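Local coordinates for DUF1573 domain-containing protein (Porphyromonas gingivalis, PDB 2QSV), which is of unknown function, possibly with cysteine-type peptidase activity, and is represented here by its C-terminal part, two immunoglobulin-like beta domains in series, at residues L35-V40 and F53-R58; G133-A138 and R180-P185; G148-H153 and I203-Q208. All coordinates share one frame; numbering follows the deposited sequence.

The three contacts are antiparallel strand pairings in two immunoglobulin-like domains that follow one another along the chain. Contact 1 belongs to the first domain, where strand 52-55 forms an outer edge of a five-stranded mixed sheet. Contacts 2 and 3 both lie in the second domain but in different sheets: contact 2 pairs strands 136-144 and 176-183, contact 3 strands 150-157 and 195-204. Strands 136-144 and 150-157 are consecutive, and the segments of the two contacts alternate along the sequence. Their centres are about 27 Å apart, whereas the centre of contact 1 lies about 44 and 43 Å from those of contacts 2 and 3, consistent with an elongated two-domain arrangement.

Contact 1 (L35-V40 and F53-R58); sequences LQVAVV and FRLQAR
Phe-53 CG lies between the backbone N and the carbonyl carbon (chi1 51°), while Val-37 sets CG1 anti to its backbone N (chi1 -174°); the ring comes to lie beside Val-37, the two side chains pointing the same way. Val-37 CB sits over one face of the ring, 4.1 Å from the Phe-53 centroid, in a CH-pi contact, and its CG1 reaches Phe-53 CZ at 3.6 Å. The other branch, CG2, turns to Leu-55 and meets CD1 at 4.1 Å. Val-39 CG2 adds an oblique touch at Phe-53 CE1. Beneath these side chains the backbones pair antiparallel: Val-37 and Phe-53 exchange two hydrogen bonds, with Val-37 N to Phe-53 O at 3.2 Å, and Leu-35 and Leu-55 exchange two more, the one from Leu-35 N being weak. Gln-36 and Arg-54 form the intervening non-hydrogen-bonded pair. Val-27 and Leu-63, from the facing sheet of the domain, pack against Phe-53. The chemistry is therefore two-sided: aliphatic and aromatic groups line the buried interior of the sandwich, whereas the long polar side chains of Gln-36 and Arg-54 lie on the outer face of the two strands.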
ATOM      1  N   LEU A  35      27.068  14.897   1.841  1.00 59.27           N
ATOM      2  CA  LEU A  35      25.722  14.795   2.407  1.00 58.85           C
ATOM      3  C   LEU A  35      25.776  14.016   3.712  1.00 59.01           C
ATOM      4  O   LEU A  35      26.341  12.921   3.788  1.00 59.24           O
ATOM      5  CB  LEU A  35      24.737  14.150   1.432  1.00 58.53           C
ATOM      6  CG  LEU A  35      24.114  15.051   0.367  1.00 58.80           C
ATOM      7  CD1 LEU A  35      22.932  14.337  -0.298  1.00 57.71           C
ATOM      8  CD2 LEU A  35      23.699  16.413   0.959  1.00 58.90           C
ATOM      9  N   GLN A  36      25.241  14.616   4.762  1.00 59.17           N
ATOM     10  CA  GLN A  36      25.015  13.895   5.996  1.00 59.38           C
ATOM     11  C   GLN A  36      23.563  13.409   6.019  1.00 58.41           C
ATOM     12  O   GLN A  36      22.621  14.205   5.877  1.00 58.59           O
ATOM     13  CB  GLN A  36      25.294  14.780   7.196  1.00 59.88           C
ATOM     14  CG  GLN A  36      25.394  13.987   8.482  1.00 63.46           C
ATOM     15  CD  GLN A  36      26.709  13.234   8.584  1.00 67.56           C
ATOM     16  OE1 GLN A  36      26.799  12.183   9.237  1.00 68.48           O
ATOM     17  NE2 GLN A  36      27.742  13.775   7.944  1.00 68.66           N
ATOM     18  N   VAL A  37      23.392  12.097   6.167  1.00 57.37           N
ATOM     19  CA  VAL A  37      22.068  11.464   6.042  1.00 55.47           C
ATOM     20  C   VAL A  37      21.657  10.760   7.324  1.00 54.09           C
ATOM     21  O   VAL A  37      22.402   9.948   7.866  1.00 53.94           O
ATOM     22  CB  VAL A  37      21.989  10.485   4.850  1.00 55.45           C
ATOM     23  CG1 VAL A  37      20.554   9.960   4.682  1.00 55.67           C
ATOM     24  CG2 VAL A  37      22.436  11.165   3.571  1.00 55.34           C
ATOM     25  N   ALA A  38      20.470  11.105   7.815  1.00 52.14           N
ATOM     26  CA  ALA A  38      19.878  10.395   8.924  1.00 50.31           C
ATOM     27  C   ALA A  38      18.509   9.850   8.502  1.00 49.02           C
ATOM     28  O   ALA A  38      17.698  10.554   7.909  1.00 49.21           O
ATOM     29  CB  ALA A  38      19.771  11.294  10.142  1.00 49.70           C
ATOM     30  N   VAL A  39      18.295   8.570   8.776  1.00 47.56           N
ATOM     31  CA  VAL A  39      16.982   7.950   8.692  1.00 45.40           C
ATOM     32  C   VAL A  39      16.294   8.293  10.012  1.00 43.78           C
ATOM     33  O   VAL A  39      16.522   7.658  11.040  1.00 43.49           O
ATOM     34  CB  VAL A  39      17.087   6.414   8.509  1.00 45.67           C
ATOM     35  CG1 VAL A  39      15.699   5.790   8.388  1.00 45.37           C
ATOM     36  CG2 VAL A  39      17.937   6.070   7.278  1.00 45.43           C
ATOM     37  N   VAL A  40      15.456   9.320   9.979  1.00 41.79           N
ATOM     38  CA  VAL A  40      14.881   9.863  11.219  1.00 40.29           C
ATOM     39  C   VAL A  40      13.618   9.129  11.723  1.00 39.00           C
ATOM     40  O   VAL A  40      13.265   9.233  12.897  1.00 39.08           O
ATOM     41  CB  VAL A  40      14.667  11.411  11.133  1.00 40.01           C
ATOM     42  CG1 VAL A  40      16.024  12.131  11.032  1.00 39.94           C
ATOM     43  CG2 VAL A  40      13.811  11.785   9.955  1.00 39.02           C
ATOM     44  N   PHE A  53      24.474   7.653   8.541  1.00 59.34           N
ATOM     45  CA  PHE A  53      25.672   7.452   7.750  1.00 59.00           C
ATOM     46  C   PHE A  53      26.132   8.701   7.002  1.00 59.19           C
ATOM     47  O   PHE A  53      25.350   9.644   6.820  1.00 59.15           O
ATOM     48  CB  PHE A  53      25.456   6.316   6.759  1.00 58.45           C
ATOM     49  CG  PHE A  53      24.213   6.449   5.934  1.00 57.61           C
ATOM     50  CD1 PHE A  53      22.991   5.956   6.406  1.00 55.93           C
ATOM     51  CD2 PHE A  53      24.262   7.036   4.669  1.00 56.15           C
ATOM     52  CE1 PHE A  53      21.844   6.057   5.641  1.00 54.23           C
ATOM     53  CE2 PHE A  53      23.114   7.137   3.885  1.00 56.10           C
ATOM     54  CZ  PHE A  53      21.899   6.642   4.375  1.00 54.63           C
ATOM     55  N   ARG A  54      27.402   8.698   6.571  1.00 59.21           N
ATOM     56  CA  ARG A  54      27.921   9.685   5.598  1.00 59.21           C
ATOM     57  C   ARG A  54      28.010   9.183   4.155  1.00 58.13           C
ATOM     58  O   ARG A  54      28.342   8.021   3.902  1.00 58.54           O
ATOM     59  CB  ARG A  54      29.310  10.157   5.996  1.00 60.37           C
ATOM     60  CG  ARG A  54      29.392  11.623   6.348  1.00 64.39           C
ATOM     61  CD  ARG A  54      29.766  11.791   7.816  1.00 70.56           C
ATOM     62  NE  ARG A  54      30.530  13.026   8.023  1.00 75.28           N
ATOM     63  CZ  ARG A  54      30.667  13.660   9.190  1.00 77.60           C
ATOM     64  NH1 ARG A  54      30.080  13.198  10.302  1.00 77.67           N
ATOM     65  NH2 ARG A  54      31.399  14.775   9.244  1.00 77.94           N
ATOM     66  N   LEU A  55      27.763  10.097   3.215  1.00 56.86           N
ATOM     67  CA  LEU A  55      27.738   9.792   1.777  1.00 56.44           C
ATOM     68  C   LEU A  55      28.601  10.744   0.970  1.00 56.90           C
ATOM     69  O   LEU A  55      28.449  11.970   1.066  1.00 56.90           O
ATOM     70  CB  LEU A  55      26.336   9.941   1.196  1.00 56.32           C
ATOM     71  CG  LEU A  55      25.282   8.845   1.097  1.00 56.62           C
ATOM     72  CD1 LEU A  55      24.124   9.416   0.258  1.00 56.31           C
ATOM     73  CD2 LEU A  55      25.831   7.563   0.474  1.00 56.29           C
ATOM     74  N   GLN A  56      29.450  10.184   0.110  1.00 57.03           N
ATOM     75  CA  GLN A  56      30.432  10.973  -0.638  1.00 57.14           C
ATOM     76  C   GLN A  56      29.920  11.639  -1.939  1.00 56.74           C
ATOM     77  O   GLN A  56      29.984  12.879  -2.079  1.00 57.34           O
ATOM     78  CB  GLN A  56      31.670  10.114  -0.933  1.00 57.95           C
ATOM     79  CG  GLN A  56      31.964   9.024   0.144  1.00 61.17           C
ATOM     80  CD  GLN A  56      32.720   9.571   1.361  1.00 65.51           C
ATOM     81  OE1 GLN A  56      33.872  10.010   1.251  1.00 66.88           O
ATOM     82  NE2 GLN A  56      32.077   9.528   2.533  1.00 67.54           N
ATOM     83  N   ALA A  57      29.458  10.851  -2.901  1.00 56.16           N
ATOM     84  CA  ALA A  57      29.192  11.415  -4.220  1.00 55.70           C
ATOM     85  C   ALA A  57      28.569  10.332  -5.035  1.00 56.10           C
ATOM     86  O   ALA A  57      28.634   9.143  -4.662  1.00 55.60           O
ATOM     87  CB  ALA A  57      30.486  11.878  -4.875  1.00 55.66           C
ATOM     88  N   ARG A  58      27.957  10.750  -6.143  1.00 57.49           N
ATOM     89  CA  ARG A  58      27.329   9.825  -7.090  1.00 58.97           C
ATOM     90  C   ARG A  58      26.031   9.176  -6.588  1.00 60.03           C
ATOM     91  O   ARG A  58      25.103   9.867  -6.131  1.00 60.66           O
ATOM     92  CB  ARG A  58      28.345   8.763  -7.568  1.00 59.34           C
ATOM     93  CG  ARG A  58      28.855   9.038  -8.984  1.00 62.57           C
ATOM     94  CD  ARG A  58      29.086  10.551  -9.222  1.00 67.23           C
ATOM     95  NE  ARG A  58      28.773  10.977 -10.589  1.00 71.86           N
ATOM     96  CZ  ARG A  58      29.376  10.517 -11.689  1.00 74.88           C
ATOM     97  NH1 ARG A  58      30.335   9.587 -11.601  1.00 76.56           N
ATOM     98  NH2 ARG A  58      29.020  10.987 -12.887  1.00 76.11           N
TER

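Contact 2 (G133-A138 and R180-P185); sequences GETTKA and RIAVDP
Thr-135 and Asp-184 meet at an oblique angle where strand 176-183 ends and strand 136-144 begins, with Thr-135 OG1 3.5 Å from Asp-184 OD1, too long to count as a hydrogen bond. Thr-135 CG2, anti to the backbone N, rests 3.4 Å from Val-183 O. Next to this pair the Pro-185 ring leans on the opposing backbone, its CG 3.3 Å from Glu-134 O. That same carbonyl accepts a hydrogen bond from Thr-136 OG1 (2.7 Å), which approaches from 39° above the carbonyl plane. Further along, Lys-137 lays its CG beside Ala-182 CB at 4.3 Å before its extended chain leads away, while on the other face Ala-138 CB stands 4.5 Å from Ile-181 CB. Four backbone hydrogen bonds join Thr-136 with Val-183 and Ala-138 with Ile-181; the one from Ile-181 N to Ala-138 O measures 2.8 Å at 171°. The pair belongs to the four-stranded antiparallel sheet of the Ig-like domain; across the sandwich Ile-181 meets Ile-200 and Val-183 meets Ile-196. Strand 162-166 pairs with the far side of 180-183, Arg-180 forms a salt bridge with Asp-167, and Asp-184 N-caps helix 185-190, its OD1 weakly accepting from Gln-186 N.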
ATOM      1  N   GLY A 133     -17.876  14.274 -16.780  1.00 56.14           N
ATOM      2  CA  GLY A 133     -17.906  15.416 -15.860  1.00 55.82           C
ATOM      3  C   GLY A 133     -18.670  15.378 -14.543  1.00 55.59           C
ATOM      4  O   GLY A 133     -18.766  16.396 -13.855  1.00 55.93           O
ATOM      5  N   GLU A 134     -19.179  14.215 -14.154  1.00 54.97           N
ATOM      6  CA  GLU A 134     -19.911  14.093 -12.883  1.00 53.39           C
ATOM      7  C   GLU A 134     -19.356  12.942 -12.006  1.00 51.06           C
ATOM      8  O   GLU A 134     -18.993  11.891 -12.551  1.00 50.09           O
ATOM      9  CB  GLU A 134     -21.395  13.885 -13.194  1.00 54.87           C
ATOM     10  CG  GLU A 134     -21.638  12.957 -14.392  1.00 58.44           C
ATOM     11  CD  GLU A 134     -23.086  12.482 -14.480  1.00 64.69           C
ATOM     12  OE1 GLU A 134     -23.999  13.351 -14.390  1.00 64.88           O
ATOM     13  OE2 GLU A 134     -23.303  11.244 -14.640  1.00 66.31           O
ATOM     14  N   THR A 135     -19.269  13.135 -10.680  1.00 48.07           N
ATOM     15  CA  THR A 135     -18.785  12.054  -9.807  1.00 45.64           C
ATOM     16  C   THR A 135     -19.748  10.873  -9.886  1.00 43.60           C
ATOM     17  O   THR A 135     -20.945  11.020  -9.645  1.00 44.02           O
ATOM     18  CB  THR A 135     -18.540  12.454  -8.349  1.00 46.05           C
ATOM     19  OG1 THR A 135     -17.666  13.582  -8.314  1.00 46.62           O
ATOM     20  CG2 THR A 135     -17.871  11.294  -7.577  1.00 43.97           C
ATOM     21  N   THR A 136     -19.207   9.724 -10.262  1.00 40.33           N
ATOM     22  CA  THR A 136     -20.007   8.576 -10.600  1.00 37.68           C
ATOM     23  C   THR A 136     -19.781   7.452  -9.582  1.00 36.00           C
ATOM     24  O   THR A 136     -18.658   7.083  -9.267  1.00 34.18           O
ATOM     25  CB  THR A 136     -19.709   8.165 -12.036  1.00 38.15           C
ATOM     26  OG1 THR A 136     -19.856   9.322 -12.862  1.00 38.50           O
ATOM     27  CG2 THR A 136     -20.651   7.067 -12.547  1.00 37.90           C
ATOM     28  N   LYS A 137     -20.894   6.964  -9.054  1.00 33.61           N
ATOM     29  CA  LYS A 137     -20.931   5.915  -8.085  1.00 32.58           C
ATOM     30  C   LYS A 137     -21.216   4.561  -8.718  1.00 31.41           C
ATOM     31  O   LYS A 137     -21.897   4.466  -9.722  1.00 31.17           O
ATOM     32  CB  LYS A 137     -22.006   6.218  -7.043  1.00 32.00           C
ATOM     33  CG  LYS A 137     -21.682   7.348  -6.110  1.00 34.35           C
ATOM     34  CD  LYS A 137     -22.912   7.587  -5.207  1.00 41.37           C
ATOM     35  CE  LYS A 137     -22.746   8.838  -4.347  1.00 45.17           C
ATOM     36  NZ  LYS A 137     -23.645   8.771  -3.162  1.00 49.02           N
ATOM     37  N   ALA A 138     -20.664   3.512  -8.115  1.00 30.25           N
ATOM     38  CA  ALA A 138     -21.021   2.151  -8.469  1.00 28.25           C
ATOM     39  C   ALA A 138     -20.989   1.323  -7.185  1.00 27.00           C
ATOM     40  O   ALA A 138     -20.516   1.778  -6.142  1.00 25.94           O
ATOM     41  CB  ALA A 138     -20.049   1.578  -9.527  1.00 28.82           C
ATOM     42  N   ARG A 180     -18.998   0.330  -1.892  1.00 19.81           N
ATOM     43  CA  ARG A 180     -19.478   1.507  -2.622  1.00 20.51           C
ATOM     44  C   ARG A 180     -18.260   2.182  -3.270  1.00 21.26           C
ATOM     45  O   ARG A 180     -17.383   2.591  -2.582  1.00 21.80           O
ATOM     46  CB  ARG A 180     -20.097   2.545  -1.683  1.00 21.24           C
ATOM     47  CG  ARG A 180     -21.116   1.972  -0.693  1.00 26.49           C
ATOM     48  CD  ARG A 180     -22.365   1.659  -1.331  1.00 26.12           C
ATOM     49  NE  ARG A 180     -23.391   1.324  -0.323  1.00 34.13           N
ATOM     50  CZ  ARG A 180     -24.687   1.249  -0.615  1.00 33.70           C
ATOM     51  NH1 ARG A 180     -25.070   1.531  -1.848  1.00 35.32           N
ATOM     52  NH2 ARG A 180     -25.592   0.887   0.299  1.00 33.82           N
ATOM     53  N   ILE A 181     -18.288   2.342  -4.580  1.00 22.43           N
ATOM     54  CA  ILE A 181     -17.167   2.857  -5.364  1.00 22.02           C
ATOM     55  C   ILE A 181     -17.612   4.218  -5.937  1.00 22.30           C
ATOM     56  O   ILE A 181     -18.779   4.412  -6.302  1.00 21.43           O
ATOM     57  CB  ILE A 181     -16.810   1.839  -6.470  1.00 22.36           C
ATOM     58  CG1 ILE A 181     -16.293   0.558  -5.799  1.00 20.81           C
ATOM     59  CG2 ILE A 181     -15.785   2.409  -7.529  1.00 21.83           C
ATOM     60  CD1 ILE A 181     -16.432  -0.683  -6.657  1.00 19.41           C
ATOM     61  N   ALA A 182     -16.696   5.185  -5.932  1.00 21.69           N
ATOM     62  CA  ALA A 182     -16.937   6.467  -6.618  1.00 23.68           C
ATOM     63  C   ALA A 182     -15.685   6.900  -7.413  1.00 24.39           C
ATOM     64  O   ALA A 182     -14.550   6.757  -6.912  1.00 24.25           O
ATOM     65  CB  ALA A 182     -17.382   7.553  -5.626  1.00 22.67           C
ATOM     66  N   VAL A 183     -15.887   7.323  -8.662  1.00 25.94           N
ATOM     67  CA  VAL A 183     -14.802   7.876  -9.504  1.00 28.08           C
ATOM     68  C   VAL A 183     -15.091   9.367  -9.759  1.00 29.36           C
ATOM     69  O   VAL A 183     -16.207   9.717 -10.132  1.00 29.46           O
ATOM     70  CB  VAL A 183     -14.564   7.077 -10.810  1.00 28.18           C
ATOM     71  CG1 VAL A 183     -13.548   7.823 -11.802  1.00 29.51           C
ATOM     72  CG2 VAL A 183     -14.042   5.706 -10.474  1.00 28.32           C
ATOM     73  N   ASP A 184     -14.095  10.224  -9.487  1.00 30.21           N
ATOM     74  CA  ASP A 184     -14.214  11.679  -9.613  1.00 31.65           C
ATOM     75  C   ASP A 184     -13.511  12.125 -10.911  1.00 31.78           C
ATOM     76  O   ASP A 184     -12.270  12.190 -10.953  1.00 31.50           O
ATOM     77  CB  ASP A 184     -13.609  12.377  -8.379  1.00 32.25           C
ATOM     78  CG  ASP A 184     -14.006  13.889  -8.254  1.00 35.48           C
ATOM     79  OD1 ASP A 184     -14.404  14.551  -9.248  1.00 37.29           O
ATOM     80  OD2 ASP A 184     -13.888  14.425  -7.128  1.00 38.12           O
ATOM     81  N   PRO A 185     -14.295  12.403 -11.976  1.00 31.47           N
ATOM     82  CA  PRO A 185     -13.713  12.815 -13.256  1.00 32.10           C
ATOM     83  C   PRO A 185     -13.000  14.187 -13.182  1.00 32.00           C
ATOM     84  O   PRO A 185     -12.146  14.453 -14.021  1.00 31.76           O
ATOM     85  CB  PRO A 185     -14.927  12.913 -14.194  1.00 31.40           C
ATOM     86  CG  PRO A 185     -16.055  13.172 -13.300  1.00 31.91           C
ATOM     87  CD  PRO A 185     -15.766  12.431 -12.020  1.00 31.91           C
TER

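Contact 3 (G148-H153 and I203-Q208); sequences GPLRLH and ICNDPQ
Segments 148-153 and 203-208 run antiparallel, their touching parts 157° apart, with Leu-152 and Cys-204 as a non-hydrogen-bonded pair whose CA atoms are 4.5 Å apart. They belong to the five-stranded sheet of the second immunoglobulin-like domain, at the point where strand 195-204 ends and the Asn-205 side chain continues the bonding alongside its backbone N. The first torsion of Asn-205 places CG between the backbone N and the carbonyl carbon, and the amide then reaches across to strand 150-157. There ND2 donates to Pro-149 O at 2.9 Å, nearly straight at 173° and in the plane of both the amide and the acceptor carbonyl. OD1 in turn accepts from Arg-151 N, which comes from above the amide carbonyl plane. Together these two bonds fix the rotation of the buried amide, so that it bonds to Pro-149 O and Arg-151 N much as a neighbouring backbone would, while Asn-205 N also donates to Arg-151 O at 3.3 Å.

The aliphatic part of Arg-151 passes beside this amide, with the guanidinium steeply inclined to the amide plane; a long, weak ion pair links its NH1 to Glu-170. On the interior side, Leu-150 CD1 and Leu-152 CD2 each come within 4.2 Å of Cys-204 CB, and Met-120 from strand 120-121 packs against all three residues. His-153 stands almost perpendicular to Asn-205, ring and amide planes 77° apart. Its NE2 is hydrogen-bonded to Asp-107 and its side chain touches Pro-75, so Pro-75 of the first domain and Asp-107, which follows strand 94-105, reach this strand pair. Beyond the strand, Asp-206 OD2 accepts from Met-120 N, whereas its OD1 closes an Asx turn by accepting from Gln-208 N at 3.1 Å, on the anti side of the carboxylate.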
ATOM      1  N   GLY A 148     -17.096 -19.764   7.616  1.00 25.88           N
ATOM      2  CA  GLY A 148     -16.847 -18.828   8.676  1.00 24.51           C
ATOM      3  C   GLY A 148     -17.134 -17.398   8.213  1.00 24.88           C
ATOM      4  O   GLY A 148     -17.460 -17.159   7.033  1.00 24.59           O
ATOM      5  N   PRO A 149     -17.017 -16.433   9.145  1.00 24.34           N
ATOM      6  CA  PRO A 149     -17.242 -15.022   8.817  1.00 24.46           C
ATOM      7  C   PRO A 149     -16.085 -14.527   7.915  1.00 22.98           C
ATOM      8  O   PRO A 149     -14.907 -14.816   8.169  1.00 23.03           O
ATOM      9  CB  PRO A 149     -17.201 -14.304  10.187  1.00 24.13           C
ATOM     10  CG  PRO A 149     -16.515 -15.232  11.110  1.00 26.69           C
ATOM     11  CD  PRO A 149     -16.587 -16.630  10.551  1.00 25.69           C
ATOM     12  N   LEU A 150     -16.456 -13.823   6.862  1.00 21.86           N
ATOM     13  CA  LEU A 150     -15.506 -13.167   5.976  1.00 20.37           C
ATOM     14  C   LEU A 150     -15.205 -11.811   6.558  1.00 19.42           C
ATOM     15  O   LEU A 150     -16.141 -11.018   6.798  1.00 18.84           O
ATOM     16  CB  LEU A 150     -16.111 -13.020   4.589  1.00 19.82           C
ATOM     17  CG  LEU A 150     -15.303 -12.247   3.511  1.00 19.81           C
ATOM     18  CD1 LEU A 150     -14.008 -13.004   3.131  1.00 15.92           C
ATOM     19  CD2 LEU A 150     -16.211 -12.017   2.255  1.00 15.50           C
ATOM     20  N   ARG A 151     -13.923 -11.551   6.828  1.00 17.60           N
ATOM     21  CA  ARG A 151     -13.470 -10.292   7.371  1.00 19.31           C
ATOM     22  C   ARG A 151     -12.672  -9.486   6.350  1.00 19.78           C
ATOM     23  O   ARG A 151     -11.778 -10.049   5.707  1.00 19.13           O
ATOM     24  CB  ARG A 151     -12.575 -10.572   8.578  1.00 19.15           C
ATOM     25  CG  ARG A 151     -13.324 -11.280   9.731  1.00 24.85           C
ATOM     26  CD  ARG A 151     -12.348 -11.626  10.869  1.00 32.60           C
ATOM     27  NE  ARG A 151     -12.944 -12.644  11.729  1.00 38.86           N
ATOM     28  CZ  ARG A 151     -13.964 -12.412  12.556  1.00 42.71           C
ATOM     29  NH1 ARG A 151     -14.503 -11.198  12.635  1.00 43.87           N
ATOM     30  NH2 ARG A 151     -14.465 -13.391  13.301  1.00 44.62           N
ATOM     31  N   LEU A 152     -13.003  -8.210   6.202  1.00 19.55           N
ATOM     32  CA  LEU A 152     -12.326  -7.332   5.262  1.00 20.11           C
ATOM     33  C   LEU A 152     -11.381  -6.504   6.092  1.00 20.90           C
ATOM     34  O   LEU A 152     -11.801  -5.535   6.729  1.00 21.73           O
ATOM     35  CB  LEU A 152     -13.313  -6.438   4.489  1.00 19.92           C
ATOM     36  CG  LEU A 152     -14.499  -7.070   3.786  1.00 19.66           C
ATOM     37  CD1 LEU A 152     -15.321  -6.032   2.984  1.00 22.39           C
ATOM     38  CD2 LEU A 152     -14.143  -8.288   2.915  1.00 21.96           C
ATOM     39  N   HIS A 153     -10.129  -6.948   6.173  1.00 20.26           N
ATOM     40  CA  HIS A 153      -9.166  -6.276   7.010  1.00 21.30           C
ATOM     41  C   HIS A 153      -8.806  -4.888   6.491  1.00 20.45           C
ATOM     42  O   HIS A 153      -8.579  -3.981   7.273  1.00 20.34           O
ATOM     43  CB  HIS A 153      -7.899  -7.110   7.149  1.00 20.13           C
ATOM     44  CG  HIS A 153      -8.132  -8.476   7.665  1.00 23.08           C
ATOM     45  ND1 HIS A 153      -8.796  -8.716   8.850  1.00 23.15           N
ATOM     46  CD2 HIS A 153      -7.767  -9.687   7.177  1.00 21.88           C
ATOM     47  CE1 HIS A 153      -8.805 -10.015   9.082  1.00 24.21           C
ATOM     48  NE2 HIS A 153      -8.189 -10.626   8.081  1.00 25.48           N
ATOM     49  N   ILE A 203      -7.658  -6.819   1.466  1.00 17.20           N
ATOM     50  CA  ILE A 203      -7.054  -7.875   2.249  1.00 16.78           C
ATOM     51  C   ILE A 203      -8.147  -8.491   3.151  1.00 17.88           C
ATOM     52  O   ILE A 203      -8.830  -7.765   3.839  1.00 17.43           O
ATOM     53  CB  ILE A 203      -5.857  -7.383   3.054  1.00 16.78           C
ATOM     54  CG1 ILE A 203      -4.709  -7.052   2.040  1.00 20.57           C
ATOM     55  CG2 ILE A 203      -5.384  -8.484   4.067  1.00 17.21           C
ATOM     56  CD1 ILE A 203      -3.467  -6.598   2.635  1.00 23.48           C
ATOM     57  N   CYS A 204      -8.294  -9.810   3.110  1.00 17.64           N
ATOM     58  CA  CYS A 204      -9.418 -10.479   3.766  1.00 19.77           C
ATOM     59  C   CYS A 204      -8.938 -11.820   4.225  1.00 20.51           C
ATOM     60  O   CYS A 204      -7.817 -12.256   3.907  1.00 20.11           O
ATOM     61  CB  CYS A 204     -10.623 -10.620   2.801  1.00 18.54           C
ATOM     62  SG  CYS A 204     -10.260 -11.654   1.376  1.00 22.71           S
ATOM     63  N   ASN A 205      -9.811 -12.522   4.936  1.00 21.20           N
ATOM     64  CA  ASN A 205      -9.453 -13.792   5.522  1.00 20.43           C
ATOM     65  C   ASN A 205      -9.924 -14.937   4.668  1.00 20.51           C
ATOM     66  O   ASN A 205     -10.364 -15.960   5.199  1.00 20.92           O
ATOM     67  CB  ASN A 205      -9.991 -13.899   6.975  1.00 21.04           C
ATOM     68  CG  ASN A 205     -11.515 -13.999   7.039  1.00 20.06           C
ATOM     69  OD1 ASN A 205     -12.210 -13.633   6.083  1.00 20.42           O
ATOM     70  ND2 ASN A 205     -12.040 -14.554   8.157  1.00 18.56           N
ATOM     71  N   ASP A 206      -9.890 -14.760   3.335  1.00 19.92           N
ATOM     72  CA  ASP A 206     -10.079 -15.852   2.379  1.00 19.82           C
ATOM     73  C   ASP A 206      -8.712 -16.573   2.197  1.00 21.56           C
ATOM     74  O   ASP A 206      -7.792 -16.005   1.618  1.00 20.67           O
ATOM     75  CB  ASP A 206     -10.660 -15.300   1.060  1.00 19.21           C
ATOM     76  CG  ASP A 206     -10.897 -16.354  -0.019  1.00 20.23           C
ATOM     77  OD1 ASP A 206     -10.339 -17.469   0.015  1.00 21.71           O
ATOM     78  OD2 ASP A 206     -11.666 -16.055  -0.970  1.00 18.96           O
ATOM     79  N   PRO A 207      -8.583 -17.833   2.672  1.00 22.37           N
ATOM     80  CA  PRO A 207      -7.284 -18.506   2.687  1.00 22.73           C
ATOM     81  C   PRO A 207      -6.702 -18.762   1.271  1.00 24.46           C
ATOM     82  O   PRO A 207      -5.505 -18.814   1.127  1.00 24.63           O
ATOM     83  CB  PRO A 207      -7.581 -19.837   3.385  1.00 22.80           C
ATOM     84  CG  PRO A 207      -8.887 -19.550   4.162  1.00 23.78           C
ATOM     85  CD  PRO A 207      -9.655 -18.694   3.210  1.00 21.86           C
ATOM     86  N   GLN A 208      -7.562 -18.882   0.265  1.00 24.59           N
ATOM     87  CA  GLN A 208      -7.190 -19.101  -1.116  1.00 25.58           C
ATOM     88  C   GLN A 208      -6.782 -17.831  -1.900  1.00 24.65           C
ATOM     89  O   GLN A 208      -6.192 -17.958  -2.941  1.00 25.69           O
ATOM     90  CB  GLN A 208      -8.343 -19.757  -1.868  1.00 25.23           C
ATOM     91  CG  GLN A 208      -8.513 -21.272  -1.607  1.00 30.09           C
ATOM     92  CD  GLN A 208      -9.121 -21.539  -0.218  1.00 38.77           C
ATOM     93  OE1 GLN A 208      -8.499 -22.219   0.617  1.00 40.64           O
ATOM     94  NE2 GLN A 208     -10.325 -20.959   0.050  1.00 38.95           N
TER